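Long-range contact in avidin-related protein 2 (Gallus gallus, PDB 1WBI), which binds biotin in the barrel of each subunit, as a tetrameric chicken relative of avidin: residues T10-M21 / G117-H125. Numbering follows the deposited sequence.
With BTN (biotin), chain I.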
# COMPACT_ATOMS: atom_id res chain seq x y z
N THR A 10 -18.33 -12.52 13.43
CA THR A 10 -18.38 -13.62 14.40
C THR A 10 -18.22 -14.95 13.70
O THR A 10 -18.96 -15.29 12.76
CB THR A 10 -19.72 -13.62 15.18
OG1 THR A 10 -19.86 -12.37 15.86
CG2 THR A 10 -19.77 -14.77 16.22
N GLY A 11 -17.29 -15.75 14.19
CA GLY A 11 -17.04 -17.07 13.61
C GLY A 11 -15.61 -17.33 13.20
O GLY A 11 -14.71 -16.60 13.62
N GLU A 12 -15.41 -18.36 12.38
CA GLU A 12 -14.11 -18.89 12.05
C GLU A 12 -13.86 -18.72 10.57
O GLU A 12 -14.71 -19.07 9.73
CB GLU A 12 -14.02 -20.38 12.45
CG GLU A 12 -13.96 -20.65 13.95
CD GLU A 12 -15.21 -20.22 14.68
OE1 GLU A 12 -16.30 -20.76 14.36
OE2 GLU A 12 -15.12 -19.34 15.54
N TRP A 13 -12.66 -18.25 10.24
CA TRP A 13 -12.29 -17.85 8.88
C TRP A 13 -10.89 -18.38 8.53
O TRP A 13 -10.01 -18.31 9.37
CB TRP A 13 -12.28 -16.31 8.77
CG TRP A 13 -13.56 -15.64 9.11
CD1 TRP A 13 -13.98 -15.21 10.35
CD2 TRP A 13 -14.61 -15.28 8.20
NE1 TRP A 13 -15.22 -14.66 10.26
CE2 TRP A 13 -15.63 -14.68 8.95
CE3 TRP A 13 -14.78 -15.43 6.83
CZ2 TRP A 13 -16.82 -14.20 8.35
CZ3 TRP A 13 -15.95 -14.96 6.23
CH2 TRP A 13 -16.96 -14.36 7.00
N ASP A 14 -10.72 -18.86 7.30
CA ASP A 14 -9.47 -19.27 6.72
C ASP A 14 -9.01 -18.18 5.77
O ASP A 14 -9.87 -17.57 5.15
CB ASP A 14 -9.69 -20.52 5.77
CG ASP A 14 -10.04 -21.80 6.50
OD1 ASP A 14 -9.31 -22.17 7.43
OD2 ASP A 14 -11.07 -22.41 6.15
N ASN A 15 -7.72 -17.97 5.55
CA ASN A 15 -7.29 -17.16 4.40
C ASN A 15 -6.37 -17.88 3.46
O ASN A 15 -5.98 -19.06 3.72
CB ASN A 15 -6.74 -15.77 4.82
CG ASN A 15 -5.32 -15.79 5.39
OD1 ASN A 15 -4.55 -16.74 5.21
ND2 ASN A 15 -4.97 -14.71 6.07
N ASP A 16 -6.02 -17.19 2.38
CA ASP A 16 -5.26 -17.79 1.28
C ASP A 16 -3.78 -18.04 1.59
O ASP A 16 -3.08 -18.60 0.75
CB ASP A 16 -5.39 -16.93 0.03
CG ASP A 16 -4.93 -15.51 0.28
OD1 ASP A 16 -5.58 -14.81 1.11
OD2 ASP A 16 -3.92 -15.12 -0.33
N LEU A 17 -3.29 -17.62 2.75
CA LEU A 17 -1.95 -18.03 3.19
C LEU A 17 -2.00 -19.17 4.17
O LEU A 17 -0.97 -19.58 4.69
CB LEU A 17 -1.21 -16.86 3.82
CG LEU A 17 -0.82 -15.75 2.86
CD1 LEU A 17 -0.31 -14.55 3.61
CD2 LEU A 17 0.25 -16.19 1.83
N GLY A 18 -3.18 -19.75 4.44
CA GLY A 18 -3.32 -20.79 5.45
C GLY A 18 -3.56 -20.32 6.87
O GLY A 18 -3.66 -21.11 7.79
N SER A 19 -3.67 -19.01 7.08
CA SER A 19 -3.95 -18.50 8.37
C SER A 19 -5.42 -18.71 8.76
O SER A 19 -6.26 -18.99 7.90
CB SER A 19 -3.59 -17.02 8.47
OG SER A 19 -2.24 -16.80 8.17
N ILE A 20 -5.70 -18.64 10.05
CA ILE A 20 -7.03 -18.81 10.60
C ILE A 20 -7.28 -17.70 11.59
O ILE A 20 -6.35 -17.27 12.32
CB ILE A 20 -7.18 -20.20 11.34
CG1 ILE A 20 -6.86 -21.35 10.39
CG2 ILE A 20 -8.57 -20.37 11.96
CD1 ILE A 20 -6.27 -22.60 11.10
N MET A 21 -8.52 -17.22 11.67
CA MET A 21 -8.93 -16.39 12.79
C MET A 21 -10.29 -16.81 13.29
O MET A 21 -11.11 -17.31 12.53
CB MET A 21 -8.93 -14.91 12.45
CG MET A 21 -9.86 -14.53 11.31
SD MET A 21 -9.70 -12.73 10.96
CE MET A 21 -10.99 -12.60 9.73
N GLY A 117 0.13 -6.00 1.62
CA GLY A 117 -0.36 -7.14 0.85
C GLY A 117 -1.86 -7.29 0.95
O GLY A 117 -2.60 -6.34 1.26
N ASN A 118 -2.33 -8.46 0.61
CA ASN A 118 -3.74 -8.76 0.47
C ASN A 118 -4.04 -10.12 1.04
O ASN A 118 -3.17 -10.99 1.15
CB ASN A 118 -4.12 -8.74 -1.01
CG ASN A 118 -3.22 -9.61 -1.87
OD1 ASN A 118 -2.16 -9.21 -2.32
ND2 ASN A 118 -3.67 -10.82 -2.11
N ASN A 119 -5.31 -10.35 1.36
CA ASN A 119 -5.76 -11.67 1.76
C ASN A 119 -7.24 -11.78 1.50
O ASN A 119 -8.00 -10.84 1.79
CB ASN A 119 -5.53 -11.96 3.23
CG ASN A 119 -4.15 -12.49 3.58
OD1 ASN A 119 -3.54 -11.96 4.46
ND2 ASN A 119 -3.73 -13.62 2.99
N ASP A 120 -7.66 -12.92 1.01
CA ASP A 120 -9.09 -13.24 0.93
C ASP A 120 -9.41 -14.28 2.01
O ASP A 120 -8.66 -15.28 2.17
CB ASP A 120 -9.43 -13.85 -0.40
CG ASP A 120 -9.30 -12.86 -1.56
OD1 ASP A 120 -9.10 -11.66 -1.37
OD2 ASP A 120 -9.51 -13.32 -2.69
N PHE A 121 -10.47 -14.06 2.76
CA PHE A 121 -10.91 -14.98 3.81
C PHE A 121 -12.25 -15.59 3.43
O PHE A 121 -13.12 -14.89 2.88
CB PHE A 121 -11.10 -14.30 5.16
CG PHE A 121 -9.83 -13.71 5.78
CD1 PHE A 121 -9.24 -14.32 6.88
CD2 PHE A 121 -9.27 -12.54 5.30
CE1 PHE A 121 -8.15 -13.76 7.50
CE2 PHE A 121 -8.18 -11.99 5.89
CZ PHE A 121 -7.59 -12.60 7.00
N THR A 122 -12.43 -16.85 3.80
CA THR A 122 -13.72 -17.55 3.66
C THR A 122 -14.04 -18.21 4.99
O THR A 122 -13.14 -18.46 5.82
CB THR A 122 -13.69 -18.60 2.56
OG1 THR A 122 -12.55 -19.43 2.74
CG2 THR A 122 -13.62 -17.93 1.18
N ARG A 123 -15.31 -18.51 5.20
CA ARG A 123 -15.77 -19.04 6.48
C ARG A 123 -15.34 -20.50 6.51
O ARG A 123 -15.39 -21.19 5.49
CB ARG A 123 -17.29 -18.87 6.65
CG ARG A 123 -17.74 -18.93 8.08
CD ARG A 123 -19.19 -18.72 8.23
NE ARG A 123 -19.61 -17.31 8.18
CZ ARG A 123 -19.49 -16.46 9.18
NH1 ARG A 123 -18.88 -16.79 10.32
NH2 ARG A 123 -19.99 -15.25 9.06
N GLN A 124 -14.88 -20.96 7.66
CA GLN A 124 -14.49 -22.35 7.76
C GLN A 124 -15.72 -23.23 7.58
O GLN A 124 -16.83 -22.88 7.99
CB GLN A 124 -13.83 -22.65 9.08
CG GLN A 124 -12.48 -22.00 9.26
CD GLN A 124 -11.66 -22.72 10.34
OE1 GLN A 124 -12.23 -23.35 11.22
NE2 GLN A 124 -10.35 -22.68 10.23
N HIS A 125 -15.51 -24.37 6.96
CA HIS A 125 -16.63 -25.23 6.63
C HIS A 125 -17.18 -25.87 7.89
O HIS A 125 -16.44 -26.09 8.87
CB HIS A 125 -16.22 -26.26 5.56
CG HIS A 125 -16.03 -25.64 4.21
ND1 HIS A 125 -14.78 -25.41 3.66
CD2 HIS A 125 -16.93 -25.17 3.31
CE1 HIS A 125 -14.92 -24.84 2.48
NE2 HIS A 125 -16.21 -24.67 2.24
C11 BTN I . 5.50 -11.53 12.30
O11 BTN I . 6.31 -11.10 13.18
O12 BTN I . 5.96 -11.89 11.18
C10 BTN I . 4.05 -11.55 12.67
C9 BTN I . 3.18 -12.32 11.70
C8 BTN I . 2.82 -11.51 10.44
C7 BTN I . 1.86 -12.32 9.56
C2 BTN I . 1.31 -11.58 8.30
S1 BTN I . 0.08 -10.39 8.64
C6 BTN I . -0.25 -10.25 6.88
C5 BTN I . -0.15 -11.66 6.32
N1 BTN I . -1.41 -12.32 6.38
C3 BTN I . -1.32 -13.37 7.20
O3 BTN I . -2.35 -14.19 7.44
N2 BTN I . -0.16 -13.47 7.75
C4 BTN I . 0.75 -12.50 7.23
O HOH W 1 -17.97 -19.39 11.39
O HOH W 2 -12.93 -21.69 4.27
O HOH W 3 -12.75 -24.77 6.15
O HOH W 4 -1.93 -13.21 0.25
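Strands 11-15 and 117-123 run antiparallel, their axes 4.5 Å apart at closest, and this seam between the first and last strands closes the eight-stranded avidin barrel. Asp-14 and Thr-122 form the hydrogen-bonded pair at its middle, flanked by the non-hydrogen-bonded pairs Trp-13 with Arg-123 and Asn-15 with Phe-121. The Phe-121 ring is sandwiched: Asn-15 CB lies over one face, 3.6 Å from the centroid, and Met-21 CE over the opposite face, with Met-21 SD adding an oblique Met-aromatic contact. At the biotin end the amides of Asn-15 and Asn-119 stack with planes 13° apart and grip the ureido group jointly. Asn-15 ND2 donates to biotin O3 at 3.0 Å, Ser-19 OG bonds the same oxygen, and Asn-119 OD1 accepts from biotin N1. Asn-15 OD1 accepts from Leu-17 N, closing an Asx turn, and from Ser-19 N, the two donors coming from opposite faces of the amide; with ND2 on biotin these help fix the rotation of the group. With an alanine here, biotin O3 would probably lose one of its donors, Leu-17 N and Ser-19 N their shared acceptor, and Asn-119 the amide stacked on it. In the conformer given, Asp-16 helps position Asn-119: with CG set between its backbone N and carbonyl carbon (chi1 57°), its OD1 accepts from Asn-119 ND2 at 2.9 Å and from Asp-120 N, which come at it from opposite faces of the carboxylate plane. Toward the other end, the Arg-123 guanidinium lies with one face against Trp-13 CZ2, the two planes 45° apart, while its NE makes a salt bridge to Glu-92. Gln-124 NE2 reaches Asp-14 OD1 from above the carboxylate plane, and a water joins Asp-14 OD2 to Thr-122 OG1. Arg-123 NH1, finally, donates to Thr-10 O at 2.9 Å, nearly within the guanidinium plane.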